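Local coordinates for putative endonuclease/exonuclease/phosphatase family protein (Bacteroides thetaiotaomicron, PDB 3MPR), which probably acts as a metal-dependent nuclease of the endonuclease/exonuclease/phosphatase family, though its natural substrate is not established, at residues A[62-67]-A[85-90]; A[242-247]-A[280-285]; A[248-253]-A[271-276]. All blocks are in the same frame, centred on the assembly; numbering follows the deposited sequence.

Contact 1 (A[62-67]-A[85-90]); sequences EALPGY and AIFYRT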
loop_
_atom_site.group_PDB
_atom_site.type_symbol
_atom_site.label_atom_id
_atom_site.label_comp_id
_atom_site.label_asym_id
_atom_site.label_seq_id
_atom_site.Cartn_x
_atom_site.Cartn_y
_atom_site.Cartn_z
ATOM N N GLU A 62 13.688 16.670 -4.829
ATOM C CA GLU A 62 13.912 16.460 -6.256
ATOM C C GLU A 62 13.127 15.238 -6.735
ATOM O O GLU A 62 12.563 15.245 -7.827
ATOM C CB GLU A 62 15.402 16.306 -6.568
ATOM C CG GLU A 62 15.695 15.923 -8.018
ATOM C CD GLU A 62 17.178 15.752 -8.273
ATOM O OE1 GLU A 62 17.796 14.877 -7.637
ATOM O OE2 GLU A 62 17.731 16.499 -9.103
ATOM N N ALA A 63 13.074 14.200 -5.903
ATOM C CA ALA A 63 12.375 12.969 -6.269
ATOM C C ALA A 63 10.869 13.090 -6.110
ATOM O O ALA A 63 10.135 12.183 -6.505
ATOM C CB ALA A 63 12.887 11.792 -5.440
ATOM N N LEU A 64 10.409 14.198 -5.526
ATOM C CA LEU A 64 8.987 14.373 -5.227
ATOM C C LEU A 64 8.412 15.660 -5.811
ATOM O O LEU A 64 8.117 16.593 -5.079
ATOM C CB LEU A 64 8.739 14.332 -3.718
ATOM C CG LEU A 64 8.931 12.970 -3.036
ATOM C CD1 LEU A 64 8.778 13.126 -1.523
ATOM C CD2 LEU A 64 7.941 11.945 -3.576
ATOM N N PRO A 65 8.248 15.704 -7.143
ATOM C CA PRO A 65 7.655 16.876 -7.785
ATOM C C PRO A 65 6.331 17.163 -7.127
ATOM O O PRO A 65 5.544 16.233 -6.927
ATOM C CB PRO A 65 7.415 16.404 -9.220
ATOM C CG PRO A 65 8.451 15.348 -9.439
ATOM C CD PRO A 65 8.616 14.659 -8.116
ATOM N N GLY A 66 6.094 18.420 -6.775
ATOM C CA GLY A 66 4.836 18.798 -6.165
ATOM C C GLY A 66 4.856 18.823 -4.646
ATOM O O GLY A 66 3.874 19.226 -4.034
ATOM N N TYR A 67 5.959 18.380 -4.040
ATOM C CA TYR A 67 6.121 18.450 -2.587
ATOM C C TYR A 67 7.097 19.550 -2.185
ATOM O O TYR A 67 8.058 19.819 -2.901
ATOM C CB TYR A 67 6.642 17.119 -2.033
ATOM C CG TYR A 67 5.607 16.010 -1.982
ATOM C CD1 TYR A 67 4.942 15.700 -0.795
ATOM C CD2 TYR A 67 5.313 15.254 -3.116
ATOM C CE1 TYR A 67 3.978 14.672 -0.758
ATOM C CE2 TYR A 67 4.373 14.229 -3.084
ATOM C CZ TYR A 67 3.706 13.946 -1.901
ATOM O OH TYR A 67 2.770 12.928 -1.887
ATOM N N ALA A 85 11.981 17.008 9.379
ATOM C CA ALA A 85 11.337 17.744 8.300
ATOM C C ALA A 85 9.945 17.213 7.970
ATOM O O ALA A 85 9.729 16.005 7.961
ATOM C CB ALA A 85 12.208 17.741 7.066
ATOM N N ILE A 86 9.018 18.126 7.687
ATOM C CA ILE A 86 7.653 17.767 7.261
ATOM C C ILE A 86 7.500 18.048 5.767
ATOM O O ILE A 86 7.791 19.158 5.315
ATOM C CB ILE A 86 6.596 18.565 8.064
ATOM C CG1 ILE A 86 6.691 18.223 9.558
ATOM C CG2 ILE A 86 5.174 18.311 7.543
ATOM C CD1 ILE A 86 6.044 19.278 10.486
ATOM N N PHE A 87 7.090 17.034 5.001
ATOM C CA PHE A 87 6.848 17.179 3.570
ATOM C C PHE A 87 5.351 17.283 3.330
ATOM O O PHE A 87 4.566 16.644 4.028
ATOM C CB PHE A 87 7.394 15.959 2.795
ATOM C CG PHE A 87 8.890 15.968 2.597
ATOM C CD1 PHE A 87 9.746 15.621 3.631
ATOM C CD2 PHE A 87 9.430 16.281 1.361
ATOM C CE1 PHE A 87 11.110 15.623 3.450
ATOM C CE2 PHE A 87 10.798 16.280 1.174
ATOM C CZ PHE A 87 11.639 15.949 2.222
ATOM N N TYR A 88 4.945 18.073 2.337
ATOM C CA TYR A 88 3.523 18.214 2.043
ATOM C C TYR A 88 3.315 18.538 0.572
ATOM O O TYR A 88 4.222 19.043 -0.089
ATOM C CB TYR A 88 2.891 19.292 2.925
ATOM C CG TYR A 88 3.447 20.665 2.642
ATOM C CD1 TYR A 88 4.692 21.036 3.120
ATOM C CD2 TYR A 88 2.742 21.578 1.865
ATOM C CE1 TYR A 88 5.222 22.292 2.850
ATOM C CE2 TYR A 88 3.263 22.833 1.594
ATOM C CZ TYR A 88 4.505 23.177 2.095
ATOM O OH TYR A 88 5.053 24.410 1.833
ATOM N N ARG A 89 2.131 18.219 0.052
ATOM C CA ARG A 89 1.796 18.522 -1.342
ATOM C C ARG A 89 1.446 19.990 -1.463
ATOM O O ARG A 89 0.508 20.452 -0.822
ATOM C CB ARG A 89 0.598 17.697 -1.805
ATOM C CG ARG A 89 0.924 16.245 -2.039
ATOM C CD ARG A 89 -0.179 15.578 -2.818
ATOM N NE ARG A 89 -0.371 16.197 -4.128
ATOM C CZ ARG A 89 -1.055 15.624 -5.112
ATOM N NH1 ARG A 89 -1.588 14.423 -4.927
ATOM N NH2 ARG A 89 -1.200 16.239 -6.278
ATOM N N THR A 90 2.179 20.727 -2.291
ATOM C CA THR A 90 1.948 22.167 -2.350
ATOM C C THR A 90 0.608 22.487 -3.019
ATOM O O THR A 90 0.017 23.543 -2.778
ATOM C CB THR A 90 3.096 22.930 -3.046
ATOM O OG1 THR A 90 3.263 22.447 -4.380
ATOM C CG2 THR A 90 4.402 22.764 -2.280
#

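Contact 2 (A[242-247]-A[280-285]); sequences GVLTDT and HFPVKV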
loop_
_atom_site.group_PDB
_atom_site.type_symbol
_atom_site.label_atom_id
_atom_site.label_comp_id
_atom_site.label_asym_id
_atom_site.label_seq_id
_atom_site.Cartn_x
_atom_site.Cartn_y
_atom_site.Cartn_z
ATOM N N GLY A 242 -2.074 1.777 8.581
ATOM C CA GLY A 242 -1.316 0.742 7.906
ATOM C C GLY A 242 0.175 0.893 8.143
ATOM O O GLY A 242 0.699 1.999 8.206
ATOM N N VAL A 243 0.853 -0.235 8.312
ATOM C CA VAL A 243 2.304 -0.278 8.233
ATOM C C VAL A 243 2.669 -0.852 6.869
ATOM O O VAL A 243 2.235 -1.953 6.507
ATOM C CB VAL A 243 2.884 -1.164 9.350
ATOM C CG1 VAL A 243 4.369 -1.321 9.187
ATOM C CG2 VAL A 243 2.557 -0.571 10.717
ATOM N N LEU A 244 3.463 -0.112 6.104
ATOM C CA LEU A 244 3.770 -0.512 4.734
ATOM C C LEU A 244 5.098 -1.273 4.700
ATOM O O LEU A 244 6.162 -0.712 4.958
ATOM C CB LEU A 244 3.801 0.723 3.826
ATOM C CG LEU A 244 2.563 1.625 4.044
ATOM C CD1 LEU A 244 2.586 2.861 3.149
ATOM C CD2 LEU A 244 1.268 0.843 3.836
ATOM N N THR A 245 5.016 -2.556 4.374
ATOM C CA THR A 245 6.160 -3.464 4.437
ATOM C C THR A 245 6.863 -3.640 3.088
ATOM O O THR A 245 7.687 -4.549 2.924
ATOM C CB THR A 245 5.707 -4.858 4.962
ATOM O OG1 THR A 245 4.712 -5.417 4.092
ATOM C CG2 THR A 245 5.112 -4.724 6.367
ATOM N N ASP A 246 6.554 -2.756 2.137
ATOM C CA ASP A 246 7.041 -2.890 0.765
ATOM C C ASP A 246 8.552 -3.077 0.801
ATOM O O ASP A 246 9.236 -2.422 1.591
ATOM C CB ASP A 246 6.744 -1.630 -0.063
ATOM C CG ASP A 246 5.281 -1.221 -0.059
ATOM O OD1 ASP A 246 4.580 -1.413 0.959
ATOM O OD2 ASP A 246 4.850 -0.639 -1.085
ATOM N N THR A 247 9.075 -3.961 -0.046
ATOM C CA THR A 247 10.527 -4.126 -0.156
ATOM C C THR A 247 10.998 -4.103 -1.604
ATOM O O THR A 247 10.272 -4.515 -2.520
ATOM C CB THR A 247 11.005 -5.474 0.462
ATOM O OG1 THR A 247 10.178 -6.537 -0.024
ATOM C CG2 THR A 247 10.929 -5.443 1.975
ATOM N N HIS A 280 13.103 1.763 9.252
ATOM C CA HIS A 280 11.743 1.683 9.791
ATOM C C HIS A 280 10.777 1.401 8.638
ATOM O O HIS A 280 11.116 1.592 7.464
ATOM C CB HIS A 280 11.321 2.999 10.442
ATOM C CG HIS A 280 12.117 3.373 11.655
ATOM N ND1 HIS A 280 13.478 3.604 11.622
ATOM C CD2 HIS A 280 11.728 3.598 12.931
ATOM C CE1 HIS A 280 13.894 3.941 12.833
ATOM N NE2 HIS A 280 12.850 3.947 13.644
ATOM N N PHE A 281 9.567 0.972 8.978
ATOM C CA PHE A 281 8.473 0.978 8.012
ATOM C C PHE A 281 7.696 2.276 8.164
ATOM O O PHE A 281 7.531 2.751 9.275
ATOM C CB PHE A 281 7.527 -0.189 8.266
ATOM C CG PHE A 281 8.165 -1.533 8.068
ATOM C CD1 PHE A 281 8.770 -1.851 6.867
ATOM C CD2 PHE A 281 8.155 -2.478 9.078
ATOM C CE1 PHE A 281 9.359 -3.080 6.675
ATOM C CE2 PHE A 281 8.750 -3.715 8.889
ATOM C CZ PHE A 281 9.353 -4.008 7.687
ATOM N N PRO A 282 7.190 2.835 7.048
ATOM C CA PRO A 282 6.308 4.002 7.184
ATOM C C PRO A 282 4.994 3.630 7.859
ATOM O O PRO A 282 4.481 2.532 7.675
ATOM C CB PRO A 282 6.041 4.422 5.736
ATOM C CG PRO A 282 6.313 3.228 4.920
ATOM C CD PRO A 282 7.367 2.424 5.643
ATOM N N VAL A 283 4.462 4.552 8.650
ATOM C CA VAL A 283 3.136 4.390 9.202
ATOM C C VAL A 283 2.219 5.328 8.421
ATOM O O VAL A 283 2.481 6.523 8.342
ATOM C CB VAL A 283 3.094 4.780 10.694
ATOM C CG1 VAL A 283 1.651 4.823 11.194
ATOM C CG2 VAL A 283 3.942 3.814 11.541
ATOM N N LYS A 284 1.161 4.785 7.829
ATOM C CA LYS A 284 0.256 5.592 7.016
ATOM C C LYS A 284 -1.123 5.616 7.666
ATOM O O LYS A 284 -1.691 4.564 7.966
ATOM C CB LYS A 284 0.167 5.033 5.588
ATOM C CG LYS A 284 -0.949 5.648 4.767
ATOM C CD LYS A 284 -1.073 5.022 3.389
ATOM C CE LYS A 284 -2.444 5.325 2.774
ATOM N NZ LYS A 284 -2.506 4.967 1.307
ATOM N N VAL A 285 -1.664 6.811 7.872
ATOM C CA VAL A 285 -2.970 6.951 8.525
ATOM C C VAL A 285 -3.909 7.834 7.697
ATOM O O VAL A 285 -3.503 8.880 7.189
ATOM C CB VAL A 285 -2.821 7.533 9.949
ATOM C CG1 VAL A 285 -4.205 7.927 10.530
ATOM C CG2 VAL A 285 -2.095 6.517 10.861
#

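Contact 3 (A[248-253]-A[271-276]); sequences YRSVRE and AYEART. With ACY (acetic acid), chain E.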
loop_
_atom_site.group_PDB
_atom_site.type_symbol
_atom_site.label_atom_id
_atom_site.label_comp_id
_atom_site.label_asym_id
_atom_site.label_seq_id
_atom_site.Cartn_x
_atom_site.Cartn_y
_atom_site.Cartn_z
ATOM N N TYR A 248 12.225 -3.638 -1.805
ATOM C CA TYR A 248 12.855 -3.714 -3.113
ATOM C C TYR A 248 13.883 -4.851 -3.107
ATOM O O TYR A 248 13.944 -5.628 -2.149
ATOM C CB TYR A 248 13.462 -2.356 -3.518
ATOM C CG TYR A 248 14.718 -1.911 -2.768
ATOM C CD1 TYR A 248 15.965 -2.023 -3.359
ATOM C CD2 TYR A 248 14.647 -1.336 -1.505
ATOM C CE1 TYR A 248 17.112 -1.604 -2.713
ATOM C CE2 TYR A 248 15.806 -0.903 -0.837
ATOM C CZ TYR A 248 17.035 -1.044 -1.460
ATOM O OH TYR A 248 18.205 -0.650 -0.847
ATOM N N ARG A 249 14.664 -4.977 -4.175
ATOM C CA ARG A 249 15.619 -6.081 -4.261
ATOM C C ARG A 249 16.959 -5.561 -4.722
ATOM O O ARG A 249 17.021 -4.622 -5.514
ATOM C CB ARG A 249 15.148 -7.158 -5.242
ATOM C CG ARG A 249 13.805 -7.821 -4.894
ATOM C CD ARG A 249 13.886 -8.820 -3.725
ATOM N NE ARG A 249 12.570 -9.424 -3.509
ATOM C CZ ARG A 249 11.619 -8.885 -2.755
ATOM N NH1 ARG A 249 11.858 -7.749 -2.103
ATOM N NH2 ARG A 249 10.434 -9.485 -2.641
ATOM N N SER A 250 18.027 -6.197 -4.252
ATOM C CA SER A 250 19.363 -5.883 -4.739
ATOM C C SER A 250 20.082 -7.173 -5.093
ATOM O O SER A 250 19.701 -8.252 -4.643
ATOM C CB SER A 250 20.153 -5.111 -3.680
ATOM O OG SER A 250 20.371 -5.935 -2.550
ATOM N N VAL A 251 21.112 -7.063 -5.922
ATOM C CA VAL A 251 21.918 -8.226 -6.264
ATOM C C VAL A 251 22.815 -8.592 -5.093
ATOM O O VAL A 251 23.492 -7.734 -4.525
ATOM C CB VAL A 251 22.782 -7.970 -7.507
ATOM C CG1 VAL A 251 23.705 -9.162 -7.769
ATOM C CG2 VAL A 251 21.894 -7.708 -8.710
ATOM N N ARG A 252 22.790 -9.868 -4.724
ATOM C CA ARG A 252 23.634 -10.401 -3.661
ATOM C C ARG A 252 25.085 -10.444 -4.118
ATOM O O ARG A 252 25.405 -11.098 -5.110
ATOM C CB ARG A 252 23.189 -11.819 -3.299
ATOM C CG ARG A 252 22.615 -11.970 -1.912
ATOM C CD ARG A 252 22.506 -13.436 -1.518
ATOM N NE ARG A 252 21.224 -13.731 -0.880
ATOM C CZ ARG A 252 20.891 -13.359 0.354
ATOM N NH1 ARG A 252 21.745 -12.663 1.098
ATOM N NH2 ARG A 252 19.700 -13.681 0.845
ATOM N N GLU A 253 25.954 -9.746 -3.393
ATOM C CA GLU A 253 27.379 -9.745 -3.697
ATOM C C GLU A 253 28.042 -11.012 -3.171
ATOM O O GLU A 253 28.225 -11.979 -3.910
ATOM C CB GLU A 253 28.062 -8.513 -3.099
ATOM C CG GLU A 253 28.115 -8.503 -1.578
ATOM C CD GLU A 253 29.300 -7.717 -1.047
ATOM O OE1 GLU A 253 30.162 -7.326 -1.862
ATOM O OE2 GLU A 253 29.375 -7.492 0.180
ATOM N N ALA A 271 21.605 -13.937 -8.045
ATOM C CA ALA A 271 20.869 -14.106 -6.799
ATOM C C ALA A 271 20.561 -12.731 -6.218
ATOM O O ALA A 271 21.341 -11.794 -6.393
ATOM C CB ALA A 271 21.664 -14.937 -5.816
ATOM N N TYR A 272 19.420 -12.616 -5.540
ATOM C CA TYR A 272 18.950 -11.333 -5.030
ATOM C C TYR A 272 18.578 -11.466 -3.571
ATOM O O TYR A 272 18.429 -12.577 -3.071
ATOM C CB TYR A 272 17.715 -10.869 -5.806
ATOM C CG TYR A 272 17.980 -10.576 -7.258
ATOM C CD1 TYR A 272 17.923 -11.588 -8.212
ATOM C CD2 TYR A 272 18.278 -9.286 -7.682
ATOM C CE1 TYR A 272 18.161 -11.327 -9.546
ATOM C CE2 TYR A 272 18.519 -9.012 -9.022
ATOM C CZ TYR A 272 18.461 -10.038 -9.944
ATOM O OH TYR A 272 18.692 -9.767 -11.270
ATOM N N GLU A 273 18.435 -10.329 -2.888
ATOM C CA GLU A 273 17.944 -10.325 -1.523
ATOM C C GLU A 273 16.980 -9.165 -1.311
ATOM O O GLU A 273 17.091 -8.126 -1.960
ATOM C CB GLU A 273 19.091 -10.239 -0.520
ATOM C CG GLU A 273 19.895 -8.956 -0.580
ATOM C CD GLU A 273 21.121 -9.006 0.338
ATOM O OE1 GLU A 273 20.948 -8.923 1.577
ATOM O OE2 GLU A 273 22.253 -9.145 -0.176
ATOM N N ALA A 274 16.037 -9.352 -0.402
ATOM C CA ALA A 274 15.110 -8.285 -0.067
ATOM C C ALA A 274 15.847 -7.195 0.686
ATOM O O ALA A 274 16.762 -7.478 1.458
ATOM C CB ALA A 274 13.963 -8.822 0.770
ATOM N N ARG A 275 15.445 -5.948 0.451
ATOM C CA ARG A 275 16.006 -4.789 1.141
ATOM C C ARG A 275 14.838 -3.929 1.588
ATOM O O ARG A 275 13.868 -3.785 0.845
ATOM C CB ARG A 275 16.838 -3.945 0.165
ATOM C CG ARG A 275 18.121 -4.589 -0.322
ATOM C CD ARG A 275 19.205 -4.439 0.725
ATOM N NE ARG A 275 20.459 -5.063 0.304
ATOM C CZ ARG A 275 21.542 -5.132 1.073
ATOM N NH1 ARG A 275 21.521 -4.613 2.296
ATOM N NH2 ARG A 275 22.641 -5.723 0.621
ATOM N N THR A 276 14.923 -3.342 2.778
ATOM C CA THR A 276 13.872 -2.432 3.216
ATOM C C THR A 276 14.285 -1.011 2.815
ATOM O O THR A 276 15.461 -0.664 2.897
ATOM C CB THR A 276 13.631 -2.522 4.730
ATOM O OG1 THR A 276 14.858 -2.251 5.428
ATOM C CG2 THR A 276 13.123 -3.907 5.100
HETATM C C ACY E . 13.779 -2.794 -7.316
HETATM O O ACY E . 14.443 -1.815 -6.892
HETATM O OXT ACY E . 13.498 -3.825 -6.645
HETATM C CH3 ACY E . 13.283 -2.693 -8.726
HETATM O O HOH W 1 18.024 -0.849 1.960
HETATM O O HOH W 2 22.796 -6.866 -1.945
HETATM O O HOH W 3 24.208 -12.564 -7.824
#

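Contact 1 (A[62-67]-A[85-90])
The ring of Tyr-67 lies between Arg-89 and Leu-64. Over one face sits CG of Arg-89, 3.9 Å from the ring centroid, a CH-pi contact shifted toward the CZ side. On the opposite face is CD1 of Leu-64, also off centre. At the ring edge, in plane, is the carbonyl O of Leu-64. The Phe-87 ring has CB of Tyr-67 at its edge, and its CD2 is 4.3 Å from CD1 of Leu-64. The phenol OH of Tyr-67 bonds to the carbonyl O of Phe-44. The guanidinium of Arg-89 makes a salt bridge with Asp-91.

The backbones meet at one antiparallel non-hydrogen-bonded pair, Tyr-67 with Arg-89. Beside this pair, N of Thr-90 donates to O of Gly-66 at 2.9 Å, with an N-H...O angle of 167°. Gly-66 has a positive phi (95°), as suits the third position of a type II turn. That turn runs from Leu-64 to Tyr-67 and is closed by N of Tyr-67 on O of Leu-64 at 3.0 Å. The arrangement is a helix-turn-strand connection: helix 54-63 leads into edge strand 67-70, which pairs with strand 86-89 in one sheet of the DNase I-like fold.

Contact 2 (A[242-247]-A[280-285])
Phe-281 meets the 242-247 segment along most of its side chain. Its CB lies 3.5 Å from CG1 of Val-243 and close to the carbonyl O of Leu-244. CG is near the same two atoms. The two sides of the ring then meet different atoms. CD2 of Phe-281 keeps to CG1 of Val-243, at 4.0 Å, while CD1 of Phe-281 comes 3.4 Å from O of Leu-244. Farther out, CE1 of Phe-281 is 3.9 Å from CA of Thr-245, and CG2 of Thr-245 stands over one face of the ring. CG of Phe-281 is anti to its carbonyl carbon (chi1 -64°), which turns the ring along the 243-245 backbone.

Next to it, CG of Pro-282 touches CB of Leu-244 at 3.7 Å, the two side chains crossing at about a right angle. CD1 of Leu-244 goes on to CB of Lys-284. The lysine chain then runs extended away from the contact, and its NZ bonds to the carbonyl O of His-42.

The backbones pair antiparallel. Gly-242 and Lys-284 exchange two hydrogen bonds; the one from N of Lys-284 to O of Gly-242 is 2.8 Å and almost straight, at 178°. N of Leu-244 gives a longer bond, 3.2 Å, to O of Pro-282. Beyond this pairing, OG1 of Thr-245 bonds to N of Thr-247 of the second subunit.

All the touching residues are buried. Three backbone hydrogen bonds join the segments as far as Leu-244. Around and beyond that point the contact is mainly apolar, with Phe-281 and Pro-282 against Val-243, Leu-244 and the methyl of Thr-245.

Contact 3 (A[248-253]-A[271-276])
Strands 248-251 and 272-275 form a two-stranded antiparallel arm that reaches out from the body of the fold. CB of Arg-275 sits over one face of the Tyr-248 ring, 3.5 Å from its centroid, in a CH-pi contact. CG of Tyr-248 lies between its backbone N and carbonyl carbon (chi1 72°), which sets the ring beside Arg-275. Its OH donates to a water, which in turn donates to O of Thr-276; the OH also bonds to Gln-30.

On the same face of the arm, NE of Arg-275 donates to OG of Ser-250 at 3.0 Å, in the guanidinium plane and nearly straight (168°). NH1 of Arg-275 bonds to O of Arg-24 and pairs with Asp-26. A second water links OG of Ser-250, O of Val-251, OE2 of Glu-273 and NH2 of Arg-275. CB of Glu-273 lies over the centre of the Arg-252 guanidinium. OE2 of Glu-273 forms salt bridges with NH2 of Arg-275 at 3.5 Å and, long, with NH1 of Arg-252 at 3.8 Å.

The carbonyl O of Tyr-248 takes two donors from opposite faces of its plane: N of Arg-275 and NH1 of Arg-249, each at 3.0 Å. N of Arg-249 donates to OXT of a bound acetic acid, probably from the crystallisation liquor. NE of Arg-249 bonds to Ser-221 of the second subunit.

Neither arginine directs an N-H at OE2, so Glu-273 probably attracts both mainly through charge. Water also bridges it to Arg-275.

Along the chain, contact 1 is complete before contact 2 opens. Contact 3 then falls wholly between the two segments of contact 2. Contacts 1 and 2 belong to the same mixed sheet, with centres about 18 Å apart: contact 1 is at its 67-70 edge, contact 2 joins strands 237-243 and 283-289. Contact 3 continues from contact 2 as a separate two-stranded sheet. Their centres are about 19 Å apart, and they touch where CB of Thr-247 is 3.3 Å from O of Arg-275. Contacts 1 and 3 are about 28 Å apart between centres. Contacts 2 and 3 both meet the second subunit, so the arm and its base contribute to the dimer interface; contact 1 does not.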